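Local coordinates for protein VP2 (Human bocavirus 3, PDB 5US7) that self-assembles as sixty copies into the T=1 icosahedral capsid that encloses the viral genome, at residues Ser87-Ser92 against Thr196-Ala201; Ile370-Leu375 against Thr524-Phe529. All blocks are in the same frame, centred on the assembly; numbering follows the deposited sequence.

Contact 1: residues Ser87-Ser92 against Thr196-Ala201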
loop_
_atom_site.group_PDB
_atom_site.type_symbol
_atom_site.label_atom_id
_atom_site.label_comp_id
_atom_site.label_asym_id
_atom_site.label_seq_id
_atom_site.Cartn_x
_atom_site.Cartn_y
_atom_site.Cartn_z
ATOM N N SER A 87 92.616 -48.815 62.200
ATOM C CA SER A 87 91.971 -48.630 63.491
ATOM C C SER A 87 90.502 -48.218 63.438
ATOM O O SER A 87 89.962 -47.866 64.489
ATOM C CB SER A 87 92.760 -47.611 64.311
ATOM O OG SER A 87 94.064 -48.084 64.590
ATOM N N GLN A 88 89.840 -48.254 62.276
ATOM C CA GLN A 88 88.623 -47.465 62.058
ATOM C C GLN A 88 87.650 -47.539 63.225
ATOM O O GLN A 88 87.364 -48.616 63.749
ATOM C CB GLN A 88 87.894 -47.931 60.795
ATOM C CG GLN A 88 88.511 -47.528 59.488
ATOM C CD GLN A 88 89.544 -48.498 59.010
ATOM O OE1 GLN A 88 89.864 -49.470 59.688
ATOM N NE2 GLN A 88 90.059 -48.257 57.817
ATOM N N ARG A 89 87.165 -46.366 63.638
ATOM C CA ARG A 89 86.276 -46.270 64.789
ATOM C C ARG A 89 84.822 -46.549 64.429
ATOM O O ARG A 89 84.082 -47.122 65.235
ATOM C CB ARG A 89 86.421 -44.897 65.442
ATOM C CG ARG A 89 85.883 -43.740 64.647
ATOM C CD ARG A 89 85.976 -42.489 65.481
ATOM N NE ARG A 89 87.367 -42.164 65.768
ATOM C CZ ARG A 89 87.761 -41.350 66.739
ATOM N NH1 ARG A 89 86.866 -40.777 67.527
ATOM N NH2 ARG A 89 89.049 -41.114 66.922
ATOM N N CYS A 90 84.403 -46.148 63.238
ATOM C CA CYS A 90 83.036 -46.320 62.733
ATOM C C CYS A 90 82.029 -45.679 63.693
ATOM O O CYS A 90 82.373 -44.749 64.429
ATOM C CB CYS A 90 82.814 -47.796 62.490
ATOM S SG CYS A 90 81.203 -48.243 61.843
ATOM N N VAL A 91 80.830 -46.259 63.766
ATOM C CA VAL A 91 79.653 -45.811 64.516
ATOM C C VAL A 91 78.629 -46.911 64.306
ATOM O O VAL A 91 78.746 -47.706 63.374
ATOM C CB VAL A 91 79.023 -44.480 64.048
ATOM C CG1 VAL A 91 79.905 -43.265 64.224
ATOM C CG2 VAL A 91 78.556 -44.608 62.640
ATOM N N SER A 92 77.600 -46.950 65.127
ATOM C CA SER A 92 76.533 -47.908 64.927
ATOM C C SER A 92 75.206 -47.182 64.945
ATOM O O SER A 92 75.066 -46.128 65.559
ATOM C CB SER A 92 76.542 -48.989 65.981
ATOM O OG SER A 92 77.673 -49.814 65.838
ATOM N N THR A 196 85.528 -40.656 60.631
ATOM C CA THR A 196 86.855 -40.121 60.348
ATOM C C THR A 196 87.860 -41.256 60.475
ATOM O O THR A 196 87.509 -42.383 60.834
ATOM C CB THR A 196 87.218 -38.985 61.297
ATOM O OG1 THR A 196 88.416 -38.350 60.840
ATOM C CG2 THR A 196 87.460 -39.538 62.685
ATOM N N ILE A 197 89.120 -40.944 60.209
ATOM C CA ILE A 197 90.197 -41.900 60.427
ATOM C C ILE A 197 90.483 -41.969 61.919
ATOM O O ILE A 197 90.479 -40.946 62.610
ATOM C CB ILE A 197 91.449 -41.501 59.629
ATOM C CG1 ILE A 197 91.137 -41.444 58.141
ATOM C CG2 ILE A 197 92.544 -42.521 59.811
ATOM C CD1 ILE A 197 90.885 -40.073 57.629
ATOM N N HIS A 198 90.709 -43.176 62.433
ATOM C CA HIS A 198 90.980 -43.307 63.860
ATOM C C HIS A 198 92.374 -42.804 64.200
ATOM O O HIS A 198 92.551 -42.050 65.161
ATOM C CB HIS A 198 90.795 -44.750 64.299
ATOM C CG HIS A 198 90.926 -44.945 65.773
ATOM N ND1 HIS A 198 92.141 -45.118 66.394
ATOM C CD2 HIS A 198 89.994 -44.965 66.753
ATOM C CE1 HIS A 198 91.952 -45.256 67.693
ATOM N NE2 HIS A 198 90.658 -45.166 67.937
ATOM N N GLU A 199 93.372 -43.200 63.420
ATOM C CA GLU A 199 94.594 -42.424 63.342
ATOM C C GLU A 199 94.231 -41.043 62.829
ATOM O O GLU A 199 93.171 -40.858 62.237
ATOM C CB GLU A 199 95.583 -43.100 62.398
ATOM C CG GLU A 199 96.119 -44.406 62.918
ATOM C CD GLU A 199 96.987 -44.194 64.122
ATOM O OE1 GLU A 199 97.772 -43.235 64.078
ATOM O OE2 GLU A 199 96.881 -44.957 65.106
ATOM N N LEU A 200 95.092 -40.055 63.077
ATOM C CA LEU A 200 94.690 -38.698 62.721
ATOM C C LEU A 200 93.434 -38.332 63.496
ATOM O O LEU A 200 92.333 -38.463 62.957
ATOM C CB LEU A 200 94.424 -38.536 61.220
ATOM C CG LEU A 200 95.511 -38.296 60.181
ATOM C CD1 LEU A 200 96.386 -39.507 60.024
ATOM C CD2 LEU A 200 94.847 -37.957 58.864
ATOM N N ALA A 201 93.594 -37.855 64.736
ATOM C CA ALA A 201 92.622 -37.883 65.830
ATOM C C ALA A 201 92.568 -39.216 66.553
ATOM O O ALA A 201 91.483 -39.727 66.840
ATOM C CB ALA A 201 91.215 -37.540 65.345
#
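R89 and H198 meet with their side chains at about a right angle, and S87 touches H198 with its carbonyl oxygen at CB and its own CB near ND1. The R89 CB lies in the plane of the H198 ring, at its edge, 3.8 Å from H198 CD2. Beyond it the aliphatic chain of R89 bends at chi3 (64°), bringing the guanidinium past the same corner of the ring, with R89 NE 4.0 Å from H198 CD2. The two flat groups are tilted by 46° and do not stack. One face of the guanidinium receives the methyl of T196, whose CG2 is 4.1 Å from R89 NE. At its edge sits the A201 carbonyl: R89 NH2 approaches A201 O to 2.8 Å, but at too poor an angle to count as a hydrogen bond.

In this way two irregular loops of a parvovirus coat protein, one leading into strand 96-98 and one leaving strand 185-190, pack together outside the jelly-roll core. T196 and A201 also rest against I213 of helix 210-215, while I507 of a neighbouring subunit packs on both R89 and H198, placing the contact where capsid subunits adjoin.

H198 holds CG anti to its own N (chi1 -174°), a torsion that carries the imidazole across to S87. There, H198 CB lies 3.2 Å from S87 O, and S87 CB approaches H198 ND1 to 3.3 Å, obliquely to the ring. No hydrogen bond joins the two segments, and this side is packing of carbon, carbonyl oxygen and ring. Were H198 protonated, its charge would lie near that of the arginine, with R89 NH2 4.5 Å from H198 NE2; such proximity would tend to favour the neutral imidazole.

Contact 2: residues Ile370-Leu375 against Thr524-Phe529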
loop_
_atom_site.group_PDB
_atom_site.type_symbol
_atom_site.label_atom_id
_atom_site.label_comp_id
_atom_site.label_asym_id
_atom_site.label_seq_id
_atom_site.Cartn_x
_atom_site.Cartn_y
_atom_site.Cartn_z
ATOM N N ILE A 370 88.059 -66.298 41.680
ATOM C CA ILE A 370 89.208 -65.698 41.004
ATOM C C ILE A 370 88.677 -64.952 39.784
ATOM O O ILE A 370 87.652 -64.272 39.874
ATOM C CB ILE A 370 90.273 -66.749 40.639
ATOM C CG1 ILE A 370 90.639 -67.558 41.873
ATOM C CG2 ILE A 370 91.575 -66.096 40.236
ATOM C CD1 ILE A 370 91.549 -68.719 41.585
ATOM N N SER A 371 89.333 -65.094 38.636
ATOM C CA SER A 371 88.962 -64.373 37.428
ATOM C C SER A 371 89.885 -64.821 36.307
ATOM O O SER A 371 90.972 -65.351 36.550
ATOM C CB SER A 371 89.050 -62.860 37.601
ATOM O OG SER A 371 88.706 -62.199 36.402
ATOM N N ASN A 372 89.449 -64.579 35.083
ATOM C CA ASN A 372 90.137 -65.046 33.893
ATOM C C ASN A 372 90.100 -63.949 32.848
ATOM O O ASN A 372 89.280 -63.027 32.934
ATOM C CB ASN A 372 89.491 -66.320 33.334
ATOM C CG ASN A 372 89.761 -67.530 34.191
ATOM O OD1 ASN A 372 90.723 -67.561 34.952
ATOM N ND2 ASN A 372 88.921 -68.545 34.056
ATOM N N PRO A 373 90.983 -64.003 31.859
ATOM C CA PRO A 373 90.862 -63.110 30.722
ATOM C C PRO A 373 89.620 -63.445 29.921
ATOM O O PRO A 373 89.336 -64.622 29.660
ATOM C CB PRO A 373 92.140 -63.381 29.920
ATOM C CG PRO A 373 92.525 -64.753 30.300
ATOM C CD PRO A 373 92.171 -64.866 31.746
ATOM N N PRO A 374 88.844 -62.437 29.524
ATOM C CA PRO A 374 87.640 -62.702 28.729
ATOM C C PRO A 374 87.929 -63.239 27.343
ATOM O O PRO A 374 86.992 -63.697 26.680
ATOM C CB PRO A 374 86.964 -61.332 28.659
ATOM C CG PRO A 374 88.076 -60.372 28.795
ATOM C CD PRO A 374 89.057 -60.999 29.738
ATOM N N LEU A 375 89.178 -63.174 26.884
ATOM C CA LEU A 375 89.652 -63.474 25.535
ATOM C C LEU A 375 89.342 -62.328 24.586
ATOM O O LEU A 375 89.694 -62.417 23.413
ATOM C CB LEU A 375 89.100 -64.779 24.941
ATOM C CG LEU A 375 89.604 -66.140 25.430
ATOM C CD1 LEU A 375 89.593 -66.282 26.936
ATOM C CD2 LEU A 375 88.780 -67.239 24.791
ATOM N N THR A 524 83.823 -71.967 39.253
ATOM C CA THR A 524 84.878 -71.181 38.637
ATOM C C THR A 524 84.270 -70.275 37.579
ATOM O O THR A 524 83.054 -70.118 37.483
ATOM C CB THR A 524 85.948 -72.083 38.009
ATOM O OG1 THR A 524 85.338 -72.925 37.024
ATOM C CG2 THR A 524 86.645 -72.945 39.059
ATOM N N TRP A 525 85.150 -69.632 36.828
ATOM C CA TRP A 525 84.875 -69.090 35.510
ATOM C C TRP A 525 84.878 -70.275 34.539
ATOM O O TRP A 525 85.495 -71.296 34.838
ATOM C CB TRP A 525 85.957 -68.076 35.164
ATOM C CG TRP A 525 85.857 -66.848 35.962
ATOM C CD1 TRP A 525 86.071 -66.739 37.290
ATOM C CD2 TRP A 525 85.689 -65.518 35.472
ATOM N NE1 TRP A 525 85.939 -65.438 37.687
ATOM C CE2 TRP A 525 85.718 -64.664 36.581
ATOM C CE3 TRP A 525 85.487 -64.968 34.208
ATOM C CZ2 TRP A 525 85.550 -63.297 36.470
ATOM C CZ3 TRP A 525 85.320 -63.612 34.105
ATOM C CH2 TRP A 525 85.346 -62.790 35.224
ATOM N N ASP A 526 84.215 -70.173 33.391
ATOM C CA ASP A 526 83.475 -68.998 32.980
ATOM C C ASP A 526 82.007 -69.116 33.322
ATOM O O ASP A 526 81.218 -68.270 32.931
ATOM C CB ASP A 526 83.639 -68.762 31.480
ATOM C CG ASP A 526 85.037 -68.314 31.109
ATOM O OD1 ASP A 526 85.795 -67.908 32.013
ATOM O OD2 ASP A 526 85.375 -68.360 29.910
ATOM N N MET A 527 81.614 -70.184 34.009
ATOM C CA MET A 527 80.291 -70.166 34.606
ATOM C C MET A 527 80.231 -68.998 35.578
ATOM O O MET A 527 81.232 -68.641 36.199
ATOM C CB MET A 527 79.977 -71.503 35.283
ATOM C CG MET A 527 80.796 -71.837 36.496
ATOM S SD MET A 527 80.613 -73.545 37.041
ATOM C CE MET A 527 81.911 -74.346 36.118
ATOM N N CYS A 528 79.044 -68.410 35.713
ATOM C CA CYS A 528 78.742 -67.021 36.071
ATOM C C CYS A 528 78.664 -66.151 34.824
ATOM O O CYS A 528 78.200 -65.018 34.910
ATOM C CB CYS A 528 79.748 -66.394 37.053
ATOM S SG CYS A 528 79.869 -67.157 38.680
ATOM N N PHE A 529 79.082 -66.659 33.670
ATOM C CA PHE A 529 78.839 -66.127 32.334
ATOM C C PHE A 529 79.278 -64.683 32.133
ATOM O O PHE A 529 78.436 -63.815 31.927
ATOM C CB PHE A 529 77.361 -66.263 31.997
ATOM C CG PHE A 529 76.896 -67.677 31.897
ATOM C CD1 PHE A 529 77.791 -68.708 31.728
ATOM C CD2 PHE A 529 75.554 -67.979 31.965
ATOM C CE1 PHE A 529 77.366 -70.004 31.632
ATOM C CE2 PHE A 529 75.126 -69.271 31.868
ATOM C CZ PHE A 529 76.030 -70.283 31.702
#
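W525 lies with one indole face under the backbone of S371 and N372, where the loop before strand 381-382 meets the C-terminal region that follows strand 466-482. S371 CA makes a CH-pi contact, 3.5 Å from the centroid of the W525 five-membered ring and 28° off its normal, while N372 N stands above the middle of the indole. Near the benzo part, S371 OG is 3.3 Å from W525 CZ2; the same hydroxyl is hydrogen-bonded to Y408 OH. The side chain of N372 runs past the indole in the opposite direction, alongside W525 CB.

A single hydrogen bond crosses the contact: W525 NE1 donates to I370 O at 3.0 Å, with an N-H...O angle of 133° that makes it weak. With CG anti to the carbonyl carbon (chi1 -71°), the indole projects under the opposing loop, its N-H near that acceptor.

Within 524-529, T524 OG1 donates to W525 O at 2.7 Å, from above the carbonyl plane. D526 opens a type II beta turn closed by F529 N to D526 O, and the F529 side chain rests on helix 109-116.

Ionic pairing tethers D526 to R492, a residue of the predicted nuclear localization signal. With that salt bridge directed outside the two segments, their fit probably depends more on the shape of the indole against the S371-N372 backbone than on charge.

In the fold
Both contacts illustrate how a jelly-roll capsid protein fastens long loops that carry little regular structure. From the N terminus, the chain leaves strand 54-65, and contact 1 brings the loop before strand 96-98 against the loop that follows strand 185-190, enclosing 103 residues that include strands 119-138 and 156-160. Contact 2 comes later: it joins the loop before strand 381-382 to the C-terminal region beyond strand 466-482, across 148 intervening residues without helix. The two closures run in series, neither nested nor crossed. The centres of contact 1 and contact 2 are about 37 Å apart, on opposite sides of the chain's centre, and the two do not touch.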